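Local coordinates for protein serine-tRNA ligase (Naegleria fowleri, PDB 6BLJ) that probably attaches serine to its cognate tRNA in the cytosol, as a class II aminoacyl-tRNA synthetase that activates the amino acid with ATP, at residues A[215-220]-A[325-330]; A[355-360]-A[387-392]; A[367-372]-A[452-457]; A[393-398]-A[405-410]. All coordinates share one frame; numbering follows the deposited sequence. Where two conformers were deposited one is given.

Interaction 1 (A[215-220]-A[325-330]); sequences YFLLGD and LGIFRV. With AMP (adenosine monophosphate), chain D.
The phenol ring of Tyr215 lies against the CG2 methyl of Ile327, which sits over one face, displaced toward the rim, with CG2 3.7 Å from Tyr215 CG. Ile327 CG2 lies 4.0 Å from the centroid of the Tyr215 ring, 21° off its normal, a CH-pi contact. The isoleucine can present this methyl because its longer branch, CG1, is tucked between backbone N and carbonyl carbon (chi1 67°), which leaves CG2 beside N. That longer branch reaches toward Leu217 instead, touching it in one of the leucine's two conformers. Farther along the ring, Val330 CG1 comes obliquely to Tyr215 CE1 at 3.8 Å. A tyrosine suits this spot: its carbon frame packs among aliphatic groups while its hydroxyl is hydrogen-bonded to the carbonyl of Gln332. Segment 325-330 belongs to the long loop between the antiparallel strands 304-313 and 332-342, the motif 2 loop of class II synthetases, and it contributes to the adenine site. There the backbone of Val330 reads the base edge: its N donates to AMP N1 over 3.0 Å, nearly straight at 171°, and its O accepts from AMP N6 at 2.8 Å. Val330 CG2 also lies near the base. Leu217 and Leu218 pair antiparallel with a strand of the second subunit, so the sheet runs on across the interface, where the ring of Phe216 meets Phe291 of that subunit edge-to-face.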
# COMPACT_ATOMS: atom_id res chain seq x y z
N TYR A 215 -2.70 -18.75 12.00
CA TYR A 215 -3.00 -19.79 12.98
C TYR A 215 -3.68 -20.97 12.30
O TYR A 215 -4.39 -20.81 11.30
CB TYR A 215 -3.91 -19.25 14.12
CG TYR A 215 -5.30 -18.79 13.66
CD1 TYR A 215 -5.48 -17.54 13.07
CD2 TYR A 215 -6.42 -19.61 13.84
CE1 TYR A 215 -6.75 -17.11 12.65
CE2 TYR A 215 -7.71 -19.18 13.43
CZ TYR A 215 -7.85 -17.94 12.83
OH TYR A 215 -9.08 -17.51 12.42
N PHE A 216 -3.46 -22.16 12.86
CA PHE A 216 -4.34 -23.31 12.66
C PHE A 216 -5.14 -23.53 13.93
O PHE A 216 -4.58 -23.45 15.03
CB PHE A 216 -3.58 -24.62 12.37
CG PHE A 216 -2.84 -24.66 11.05
CD1 PHE A 216 -3.31 -25.43 9.99
CD2 PHE A 216 -1.63 -24.00 10.91
CE1 PHE A 216 -2.59 -25.51 8.78
CE2 PHE A 216 -0.90 -24.05 9.69
CZ PHE A 216 -1.38 -24.82 8.63
N LEU A 217 -6.42 -23.83 13.78
CA LEU A 217 -7.28 -24.27 14.88
C LEU A 217 -7.52 -25.76 14.73
O LEU A 217 -7.71 -26.26 13.61
CB LEU A 217 -8.60 -23.49 14.89
CG LEU A 217 -9.30 -23.20 16.22
CD1 LEU A 217 -8.46 -22.24 17.07
CD2 LEU A 217 -10.71 -22.64 16.02
N LEU A 218 -7.49 -26.51 15.85
CA LEU A 218 -7.62 -27.97 15.81
C LEU A 218 -8.67 -28.51 16.79
O LEU A 218 -8.86 -27.98 17.89
CB LEU A 218 -6.28 -28.68 16.14
CG LEU A 218 -5.11 -28.45 15.16
CD1 LEU A 218 -4.37 -27.19 15.54
CD2 LEU A 218 -4.16 -29.64 15.12
N GLY A 219 -9.30 -29.61 16.39
CA GLY A 219 -10.09 -30.41 17.33
C GLY A 219 -11.38 -29.74 17.76
O GLY A 219 -12.11 -29.16 16.95
N ASP A 220 -11.68 -29.84 19.06
CA ASP A 220 -12.99 -29.39 19.54
C ASP A 220 -13.18 -27.88 19.33
O ASP A 220 -14.32 -27.42 19.14
CB ASP A 220 -13.17 -29.76 21.01
CG ASP A 220 -13.30 -31.28 21.23
OD1 ASP A 220 -13.63 -32.02 20.28
OD2 ASP A 220 -13.07 -31.73 22.35
N LEU A 325 -0.93 -12.00 20.86
CA LEU A 325 -1.00 -13.36 21.39
C LEU A 325 -2.34 -14.01 21.04
O LEU A 325 -3.39 -13.52 21.47
CB LEU A 325 -0.80 -13.37 22.90
CG LEU A 325 0.44 -12.70 23.49
CD1 LEU A 325 0.49 -12.94 25.00
CD2 LEU A 325 1.74 -13.14 22.80
N GLY A 326 -2.30 -15.11 20.29
CA GLY A 326 -3.50 -15.90 20.07
C GLY A 326 -4.36 -15.38 18.93
O GLY A 326 -3.89 -14.77 17.99
N ILE A 327 -5.67 -15.63 19.03
CA ILE A 327 -6.56 -15.36 17.90
C ILE A 327 -7.57 -14.25 18.23
O ILE A 327 -8.63 -14.17 17.61
CB ILE A 327 -7.24 -16.66 17.44
CG1 ILE A 327 -8.23 -17.21 18.48
CG2 ILE A 327 -6.16 -17.71 17.13
CD1 ILE A 327 -8.92 -18.52 18.00
N PHE A 328 -7.23 -13.39 19.19
CA PHE A 328 -8.06 -12.22 19.51
C PHE A 328 -8.04 -11.19 18.38
O PHE A 328 -9.08 -10.62 18.03
CB PHE A 328 -7.56 -11.61 20.82
CG PHE A 328 -8.29 -10.37 21.24
CD1 PHE A 328 -7.90 -9.13 20.75
CD2 PHE A 328 -9.32 -10.43 22.18
CE1 PHE A 328 -8.56 -7.96 21.16
CE2 PHE A 328 -9.97 -9.26 22.60
CZ PHE A 328 -9.60 -8.03 22.08
N ARG A 329 -6.86 -10.91 17.83
CA ARG A 329 -6.72 -10.00 16.70
C ARG A 329 -5.91 -10.72 15.64
O ARG A 329 -4.69 -10.92 15.81
CB ARG A 329 -6.02 -8.70 17.12
CG ARG A 329 -5.85 -7.71 15.98
CD ARG A 329 -5.05 -6.48 16.40
NE ARG A 329 -5.67 -5.79 17.52
CZ ARG A 329 -6.66 -4.91 17.41
NH1 ARG A 329 -7.13 -4.59 16.20
NH2 ARG A 329 -7.17 -4.33 18.49
N VAL A 330 -6.56 -11.07 14.53
CA VAL A 330 -5.96 -11.85 13.47
C VAL A 330 -6.26 -11.17 12.13
O VAL A 330 -6.98 -10.17 12.07
CB VAL A 330 -6.48 -13.30 13.48
CG1 VAL A 330 -5.91 -14.06 14.68
CG2 VAL A 330 -8.02 -13.32 13.52
P AMP D . -15.34 -3.65 13.37
O1P AMP D . -13.93 -3.04 13.40
O2P AMP D . -15.95 -3.96 12.07
O3P AMP D . -16.24 -2.79 14.25
O5' AMP D . -15.20 -5.04 14.13
C5' AMP D . -16.35 -5.83 14.44
C4' AMP D . -15.97 -6.97 15.35
O4' AMP D . -15.16 -7.94 14.63
C3' AMP D . -15.13 -6.60 16.55
O3' AMP D . -15.90 -6.10 17.63
C2' AMP D . -14.40 -7.89 16.87
O2' AMP D . -15.25 -8.76 17.59
C1' AMP D . -14.17 -8.47 15.48
N9 AMP D . -12.84 -8.13 14.92
C8 AMP D . -12.47 -6.94 14.36
N7 AMP D . -11.23 -6.91 13.93
C5 AMP D . -10.74 -8.17 14.23
C6 AMP D . -9.49 -8.78 14.03
N6 AMP D . -8.45 -8.19 13.41
N1 AMP D . -9.33 -10.05 14.48
C2 AMP D . -10.37 -10.66 15.05
N3 AMP D . -11.60 -10.20 15.27
C4 AMP D . -11.73 -8.94 14.84

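Interaction 2 (A[355-360]-A[387-392])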
# COMPACT_ATOMS: atom_id res chain seq x y z
N GLU A 355 -33.06 -2.26 18.37
CA GLU A 355 -33.36 -3.67 18.17
C GLU A 355 -32.09 -4.48 17.91
O GLU A 355 -31.93 -5.58 18.45
CB GLU A 355 -34.35 -3.85 17.01
CG GLU A 355 -34.58 -5.32 16.61
CD GLU A 355 -35.52 -5.50 15.41
OE1 GLU A 355 -36.59 -4.86 15.37
OE2 GLU A 355 -35.16 -6.29 14.50
N MET A 356 -31.17 -3.93 17.10
CA MET A 356 -29.98 -4.68 16.70
C MET A 356 -29.00 -4.83 17.86
O MET A 356 -28.44 -5.91 18.05
CB MET A 356 -29.31 -3.99 15.50
CG MET A 356 -30.19 -4.06 14.23
SD MET A 356 -29.67 -2.92 12.94
CE MET A 356 -28.14 -3.70 12.39
N ILE A 357 -28.75 -3.76 18.61
CA ILE A 357 -27.88 -3.94 19.77
C ILE A 357 -28.58 -4.86 20.77
O ILE A 357 -27.92 -5.67 21.43
CB ILE A 357 -27.47 -2.58 20.39
CG1 ILE A 357 -26.33 -2.75 21.41
CG2 ILE A 357 -28.67 -1.87 21.05
CD1 ILE A 357 -25.06 -3.34 20.81
N GLY A 358 -29.92 -4.80 20.84
CA GLY A 358 -30.65 -5.73 21.69
C GLY A 358 -30.51 -7.18 21.26
O GLY A 358 -30.46 -8.09 22.10
N ASN A 359 -30.47 -7.43 19.95
CA ASN A 359 -30.21 -8.78 19.45
C ASN A 359 -28.85 -9.29 19.91
O ASN A 359 -28.71 -10.45 20.33
CB ASN A 359 -30.29 -8.81 17.92
CG ASN A 359 -31.72 -8.64 17.40
OD1 ASN A 359 -32.68 -8.88 18.12
ND2 ASN A 359 -31.85 -8.25 16.14
N SER A 360 -27.81 -8.46 19.81
CA SER A 360 -26.48 -8.90 20.21
C SER A 360 -26.42 -9.14 21.71
O SER A 360 -25.81 -10.12 22.16
CB SER A 360 -25.43 -7.86 19.78
OG SER A 360 -25.41 -7.76 18.36
N LYS A 387 -24.00 7.30 15.00
CA LYS A 387 -23.95 6.82 16.37
C LYS A 387 -23.43 5.40 16.35
O LYS A 387 -23.74 4.63 15.44
CB LYS A 387 -25.34 6.86 17.04
CG LYS A 387 -25.34 6.37 18.49
CD LYS A 387 -26.74 6.44 19.11
CE LYS A 387 -26.70 6.05 20.59
NZ LYS A 387 -27.96 6.39 21.29
N LYS A 388 -22.68 5.03 17.39
CA LYS A 388 -22.12 3.68 17.49
C LYS A 388 -22.14 3.21 18.93
O LYS A 388 -21.67 3.93 19.83
CB LYS A 388 -20.70 3.64 16.92
CG LYS A 388 -20.03 2.27 16.89
CD LYS A 388 -18.89 2.25 15.87
CE LYS A 388 -17.54 2.23 16.54
NZ LYS A 388 -17.16 0.89 17.08
N PHE A 389 -22.73 2.04 19.16
CA PHE A 389 -22.64 1.32 20.43
C PHE A 389 -21.72 0.13 20.23
O PHE A 389 -21.83 -0.59 19.23
CB PHE A 389 -24.01 0.81 20.89
CG PHE A 389 -24.80 1.78 21.75
CD1 PHE A 389 -24.37 3.08 21.95
CD2 PHE A 389 -26.00 1.38 22.34
CE1 PHE A 389 -25.11 3.96 22.74
CE2 PHE A 389 -26.74 2.26 23.13
CZ PHE A 389 -26.31 3.55 23.33
N ASP A 390 -20.82 -0.09 21.18
CA ASP A 390 -20.06 -1.34 21.22
C ASP A 390 -20.53 -2.17 22.40
O ASP A 390 -20.98 -1.64 23.43
CB ASP A 390 -18.56 -1.10 21.39
CG ASP A 390 -17.90 -0.55 20.12
OD1 ASP A 390 -18.63 -0.24 19.15
OD2 ASP A 390 -16.66 -0.44 20.12
N LEU A 391 -20.44 -3.49 22.25
CA LEU A 391 -20.53 -4.42 23.36
C LEU A 391 -19.11 -4.86 23.69
O LEU A 391 -18.42 -5.41 22.83
CB LEU A 391 -21.37 -5.65 23.04
CG LEU A 391 -22.86 -5.56 22.76
CD1 LEU A 391 -23.47 -6.97 22.76
CD2 LEU A 391 -23.52 -4.71 23.81
N GLU A 392 -18.68 -4.59 24.92
CA GLU A 392 -17.36 -5.00 25.41
C GLU A 392 -17.57 -6.13 26.41
O GLU A 392 -18.28 -5.95 27.41
CB GLU A 392 -16.62 -3.83 26.05
CG GLU A 392 -16.33 -2.65 25.08
CD GLU A 392 -15.56 -1.52 25.75
OE1 GLU A 392 -15.52 -1.46 27.01
OE2 GLU A 392 -15.04 -0.66 25.02
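Ile357 projects from helix 348-366 toward strand 387-394, where the helix packs on the mixed, largely antiparallel sheet that forms the class II synthetase catalytic core. From CB its longer branch leaves anti to the backbone N (chi1 -168°), which sends it toward the strand. Ile357 CG1 passes the edge of the Phe389 ring, close to the ring plane, at 4.2 Å from Phe389 CD2. The chain then turns, and the terminal Ile357 CD1 comes to rest on the isobutyl group of Leu391, 3.6 Å from Leu391 CD2 in one of the two conformers of that leucine, the one described here. Within these segments the strand runs almost parallel to the helix, 6° between their directions, with axes 9.8 Å apart, a separation bridged by branched and aromatic side chains. Phe389 and Leu391 both point to the helix, as residues two apart on a strand do, while Asp390 between them points away and takes a salt bridge from Lys388. Phe389 also meets the ring of Phe353, one helical turn before Ile357, edge-to-face, so the ring meets two residues of the helix. One turn beyond Ile357 the helix offers Ser360, whose small size lets the backbone come near the leucine and whose hydroxyl is hydrogen-bonded to the carbonyl of Thr444 of strand 436-447, two strands away in the sheet. In the same conformer, Leu391 CD1 lies 3.7 Å from Ser360 CB.

Interaction 3 (A[367-372]-A[452-457])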
# COMPACT_ATOMS: atom_id res chain seq x y z
N LEU A 367 -25.22 -16.94 25.82
CA LEU A 367 -23.94 -17.61 25.97
C LEU A 367 -23.37 -17.50 27.38
O LEU A 367 -22.33 -18.11 27.65
CB LEU A 367 -22.91 -17.05 24.97
CG LEU A 367 -23.17 -17.42 23.51
CD1 LEU A 367 -22.32 -16.56 22.61
CD2 LEU A 367 -22.86 -18.90 23.27
N GLY A 368 -24.03 -16.77 28.28
CA GLY A 368 -23.46 -16.53 29.60
C GLY A 368 -22.19 -15.69 29.57
O GLY A 368 -21.32 -15.87 30.42
N ILE A 369 -22.08 -14.75 28.65
CA ILE A 369 -20.90 -13.90 28.52
C ILE A 369 -21.22 -12.55 29.16
O ILE A 369 -22.10 -11.84 28.66
CB ILE A 369 -20.50 -13.72 27.05
CG1 ILE A 369 -20.07 -15.05 26.42
CG2 ILE A 369 -19.38 -12.70 26.92
CD1 ILE A 369 -18.85 -15.66 27.07
N PRO A 370 -20.52 -12.15 30.23
CA PRO A 370 -20.77 -10.82 30.80
C PRO A 370 -20.23 -9.75 29.87
O PRO A 370 -19.27 -9.99 29.13
CB PRO A 370 -19.99 -10.84 32.13
CG PRO A 370 -19.47 -12.23 32.29
CD PRO A 370 -19.39 -12.80 30.90
N TYR A 371 -20.88 -8.59 29.88
CA TYR A 371 -20.48 -7.51 28.98
C TYR A 371 -20.95 -6.17 29.53
O TYR A 371 -21.71 -6.09 30.51
CB TYR A 371 -21.04 -7.72 27.56
CG TYR A 371 -22.53 -7.68 27.49
CD1 TYR A 371 -23.28 -8.84 27.56
CD2 TYR A 371 -23.20 -6.46 27.44
CE1 TYR A 371 -24.66 -8.80 27.55
CE2 TYR A 371 -24.58 -6.41 27.42
CZ TYR A 371 -25.30 -7.58 27.46
OH TYR A 371 -26.69 -7.52 27.45
N ARG A 372 -20.53 -5.10 28.85
CA ARG A 372 -21.09 -3.78 29.06
C ARG A 372 -21.33 -3.15 27.70
O ARG A 372 -20.63 -3.46 26.72
CB ARG A 372 -20.16 -2.90 29.93
CG ARG A 372 -18.79 -2.59 29.27
CD ARG A 372 -17.80 -1.92 30.24
NE ARG A 372 -16.60 -1.43 29.56
CZ ARG A 372 -15.58 -0.82 30.18
NH1 ARG A 372 -15.63 -0.64 31.48
NH2 ARG A 372 -14.52 -0.39 29.49
N LEU A 452 -14.56 -16.98 20.73
CA LEU A 452 -13.96 -18.19 21.29
C LEU A 452 -12.94 -17.87 22.38
O LEU A 452 -12.89 -18.56 23.41
CB LEU A 452 -13.26 -19.04 20.21
CG LEU A 452 -14.05 -19.86 19.18
CD1 LEU A 452 -13.06 -20.55 18.23
CD2 LEU A 452 -14.99 -20.90 19.85
N CYS A 453 -12.11 -16.84 22.18
CA CYS A 453 -11.22 -16.39 23.26
C CYS A 453 -12.00 -16.04 24.52
O CYS A 453 -11.58 -16.36 25.64
CB CYS A 453 -10.44 -15.16 22.80
SG CYS A 453 -9.26 -15.50 21.47
N CYS A 454 -13.11 -15.32 24.37
CA CYS A 454 -13.90 -14.91 25.52
C CYS A 454 -14.57 -16.10 26.18
O CYS A 454 -14.64 -16.18 27.41
CB CYS A 454 -14.94 -13.88 25.08
SG CYS A 454 -15.79 -13.05 26.45
N ILE A 455 -15.08 -17.04 25.38
CA ILE A 455 -15.72 -18.23 25.96
C ILE A 455 -14.72 -19.04 26.77
O ILE A 455 -14.99 -19.41 27.91
CB ILE A 455 -16.36 -19.08 24.85
CG1 ILE A 455 -17.60 -18.39 24.28
CG2 ILE A 455 -16.70 -20.50 25.38
CD1 ILE A 455 -18.21 -19.12 23.08
N VAL A 456 -13.54 -19.31 26.20
CA VAL A 456 -12.66 -20.24 26.91
C VAL A 456 -12.17 -19.62 28.22
O VAL A 456 -11.96 -20.35 29.20
CB VAL A 456 -11.49 -20.71 26.01
CG1 VAL A 456 -12.02 -21.42 24.73
CG2 VAL A 456 -10.52 -19.59 25.67
N GLU A 457 -12.01 -18.28 28.28
CA GLU A 457 -11.62 -17.65 29.54
C GLU A 457 -12.74 -17.69 30.57
O GLU A 457 -12.49 -17.93 31.76
CB GLU A 457 -11.17 -16.21 29.31
CG GLU A 457 -9.79 -16.09 28.65
CD GLU A 457 -9.22 -14.68 28.71
OE1 GLU A 457 -9.79 -13.81 29.42
OE2 GLU A 457 -8.21 -14.44 28.03
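This is a small, buried, essentially apolar contact between the loop that leads from helix 348-366 into strand 371-375 and the flank of helix 448-458, within the class II synthetase catalytic fold. Helix 348-366 ends in a Schellman motif, with Gly368 adopting the positive phi that a residue without a side chain takes easily, and the chain turns there so that Ile369 points at the other helix. Ile369 works with both of its branches. Its CG2 methyl is anti to the backbone N and meets the sulfur of Cys454, while Ile369 CD1, at the end of the longer branch, touches both that sulfur and Ile455, 4.1 Å from Ile455 CG1. The two isoleucine side chains cross at about a right angle. Cysteine fits because its sulfur is compact, and with chi1 at -169° it is swung out anti to the backbone N, toward the isoleucine. The same Cys454 side chain touches Ala393 of strand 387-394 and Phe395 just beyond it. At the far end of the loop, the backbone of Pro370 is hydrogen-bonded to Trp394 of strand 387-394. The closest approach between the two segments is that of Cys454 SG to Ile369 CG2, at 3.6 Å.

Interaction 4 (A[393-398]-A[405-410]); sequences AWFPGA and RELVSC. With AMP (adenosine monophosphate), chain D.
Two backbone hydrogen bonds tie Ala393 to Arg405, an antiparallel hydrogen-bonded pair near the end of the hairpin made by strands 387-394 and 404-412 in the class II catalytic sheet. Arg405 N donates to Ala393 O at 3.0 Å, and the return bond from Ala393 N reaches Arg405 O at 2.8 Å. Beyond the pair a classic beta bulge sets two residues, Leu407 and Val408, opposite the single Leu391.

The apolar part joins Leu407, Ala393 and Phe395, together with the aliphatic base of Arg405. Leu407 packs on the small methyl of Ala393. The Phe395 ring, just past the strand end, receives Leu407 CD2 at its edge and Arg405 CB obliquely, 3.8 Å from Phe395 CE1. The arginine chain bends at chi2 and chi3, carrying its guanidinium away to a salt bridge with Asp323, so its carbons serve the packing and its charge is paired elsewhere.

Strand 404-412 also supplies polar contacts to the nucleotide. At the bulge, Leu407 O accepts from the ribose O2' of AMP at 2.8 Å. Two residues on, Ser409 OG donates to phosphate oxygen O3P of AMP, at 2.6 Å.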
# COMPACT_ATOMS: atom_id res chain seq x y z
N ALA A 393 -16.95 -7.28 26.15
CA ALA A 393 -17.12 -8.45 27.00
C ALA A 393 -16.00 -8.55 28.02
O ALA A 393 -14.91 -8.01 27.85
CB ALA A 393 -17.18 -9.72 26.16
N TRP A 394 -16.30 -9.28 29.09
CA TRP A 394 -15.37 -9.54 30.19
C TRP A 394 -14.36 -10.63 29.82
O TRP A 394 -14.75 -11.74 29.43
CB TRP A 394 -16.20 -9.96 31.41
CG TRP A 394 -15.47 -10.35 32.65
CD1 TRP A 394 -15.39 -11.60 33.21
CD2 TRP A 394 -14.74 -9.48 33.53
NE1 TRP A 394 -14.65 -11.56 34.37
CE2 TRP A 394 -14.24 -10.27 34.59
CE3 TRP A 394 -14.46 -8.10 33.52
CZ2 TRP A 394 -13.48 -9.73 35.63
CZ3 TRP A 394 -13.70 -7.57 34.56
CH2 TRP A 394 -13.23 -8.39 35.60
N PHE A 395 -13.07 -10.33 29.99
CA PHE A 395 -11.98 -11.28 29.77
C PHE A 395 -11.25 -11.48 31.09
O PHE A 395 -10.31 -10.72 31.41
CB PHE A 395 -11.02 -10.78 28.68
CG PHE A 395 -11.54 -10.94 27.27
CD1 PHE A 395 -12.44 -10.03 26.74
CD2 PHE A 395 -11.13 -12.00 26.48
CE1 PHE A 395 -12.91 -10.16 25.45
CE2 PHE A 395 -11.59 -12.15 25.17
CZ PHE A 395 -12.49 -11.22 24.66
N PRO A 396 -11.63 -12.48 31.91
CA PRO A 396 -11.04 -12.61 33.26
C PRO A 396 -9.56 -12.97 33.26
O PRO A 396 -8.92 -12.86 34.32
CB PRO A 396 -11.88 -13.72 33.92
CG PRO A 396 -12.42 -14.54 32.75
CD PRO A 396 -12.64 -13.52 31.62
N GLY A 397 -9.01 -13.42 32.15
CA GLY A 397 -7.59 -13.66 32.08
C GLY A 397 -6.76 -12.49 31.58
O GLY A 397 -5.54 -12.64 31.46
N ALA A 398 -7.37 -11.34 31.28
CA ALA A 398 -6.60 -10.25 30.70
C ALA A 398 -5.62 -9.66 31.69
O ALA A 398 -5.78 -9.77 32.91
CB ALA A 398 -7.52 -9.13 30.21
N ARG A 405 -13.14 -5.88 26.61
CA ARG A 405 -12.71 -5.67 25.24
C ARG A 405 -13.88 -5.82 24.29
O ARG A 405 -14.76 -6.67 24.49
CB ARG A 405 -11.60 -6.66 24.84
CG ARG A 405 -10.33 -6.57 25.71
CD ARG A 405 -9.61 -5.23 25.61
NE ARG A 405 -9.16 -4.90 24.25
CZ ARG A 405 -8.02 -5.32 23.69
NH1 ARG A 405 -7.17 -6.12 24.34
NH2 ARG A 405 -7.73 -4.95 22.45
N GLU A 406 -13.86 -5.01 23.22
CA GLU A 406 -14.95 -4.99 22.27
C GLU A 406 -15.10 -6.34 21.56
O GLU A 406 -14.13 -6.95 21.11
CB GLU A 406 -14.73 -3.87 21.24
CG GLU A 406 -13.62 -4.09 20.23
CD GLU A 406 -12.22 -3.84 20.78
OE1 GLU A 406 -12.07 -3.55 21.99
OE2 GLU A 406 -11.25 -3.93 19.99
N LEU A 407 -16.35 -6.82 21.51
CA LEU A 407 -16.76 -7.98 20.73
C LEU A 407 -17.72 -7.61 19.60
O LEU A 407 -17.83 -8.38 18.63
CB LEU A 407 -17.49 -9.02 21.61
CG LEU A 407 -16.72 -9.95 22.53
CD1 LEU A 407 -17.62 -11.08 23.03
CD2 LEU A 407 -15.55 -10.49 21.76
N VAL A 408 -18.43 -6.50 19.75
CA VAL A 408 -19.52 -6.09 18.88
C VAL A 408 -19.44 -4.58 18.67
O VAL A 408 -19.17 -3.83 19.61
CB VAL A 408 -20.89 -6.46 19.49
CG1 VAL A 408 -22.04 -5.70 18.79
CG2 VAL A 408 -21.12 -7.97 19.42
N SER A 409 -19.65 -4.14 17.43
CA SER A 409 -19.95 -2.75 17.14
C SER A 409 -21.27 -2.68 16.37
O SER A 409 -21.55 -3.52 15.50
CB SER A 409 -18.81 -2.11 16.34
OG SER A 409 -18.69 -2.76 15.09
N CYS A 410 -22.07 -1.67 16.69
CA CYS A 410 -23.41 -1.48 16.14
C CYS A 410 -23.55 -0.01 15.76
O CYS A 410 -23.38 0.85 16.63
CB CYS A 410 -24.47 -1.90 17.17
SG CYS A 410 -26.21 -1.58 16.74
P AMP D . -15.34 -3.65 13.37
O1P AMP D . -13.93 -3.04 13.40
O2P AMP D . -15.95 -3.96 12.07
O3P AMP D . -16.24 -2.79 14.25
O5' AMP D . -15.20 -5.04 14.13
C5' AMP D . -16.35 -5.83 14.44
C4' AMP D . -15.97 -6.97 15.35
O4' AMP D . -15.16 -7.94 14.63
C3' AMP D . -15.13 -6.60 16.55
O3' AMP D . -15.90 -6.10 17.63
C2' AMP D . -14.40 -7.89 16.87
O2' AMP D . -15.25 -8.76 17.59
C1' AMP D . -14.17 -8.47 15.48
N9 AMP D . -12.84 -8.13 14.92
C8 AMP D . -12.47 -6.94 14.36
N7 AMP D . -11.23 -6.91 13.93
C5 AMP D . -10.74 -8.17 14.23
C6 AMP D . -9.49 -8.78 14.03
N6 AMP D . -8.45 -8.19 13.41
N1 AMP D . -9.33 -10.05 14.48
C2 AMP D . -10.37 -10.66 15.05
N3 AMP D . -11.60 -10.20 15.27
C4 AMP D . -11.73 -8.94 14.84

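All four contacts are buried, yet they differ in chemistry. Interactions 2 and 3 are apolar helix packing against the sheet and its connecting loop, without ligand contacts; interaction 4 is held partly by backbone bonds within the sheet, and interaction 1 packs strand 216-218 and the residue before it on the motif 2 loop, by CH-pi and apolar contacts. Strand 387-394 serves both interactions 2 and 4, and its backbone links them through Leu391 O to Leu407 N. Interaction 3 lies beside interaction 4, their centres about 8 Å apart, and Glu457 reaches Gly397 N. Interactions 1 and 4 approach AMP from different parts, base against ribose and phosphate, and meet where Phe328 packs on Phe395.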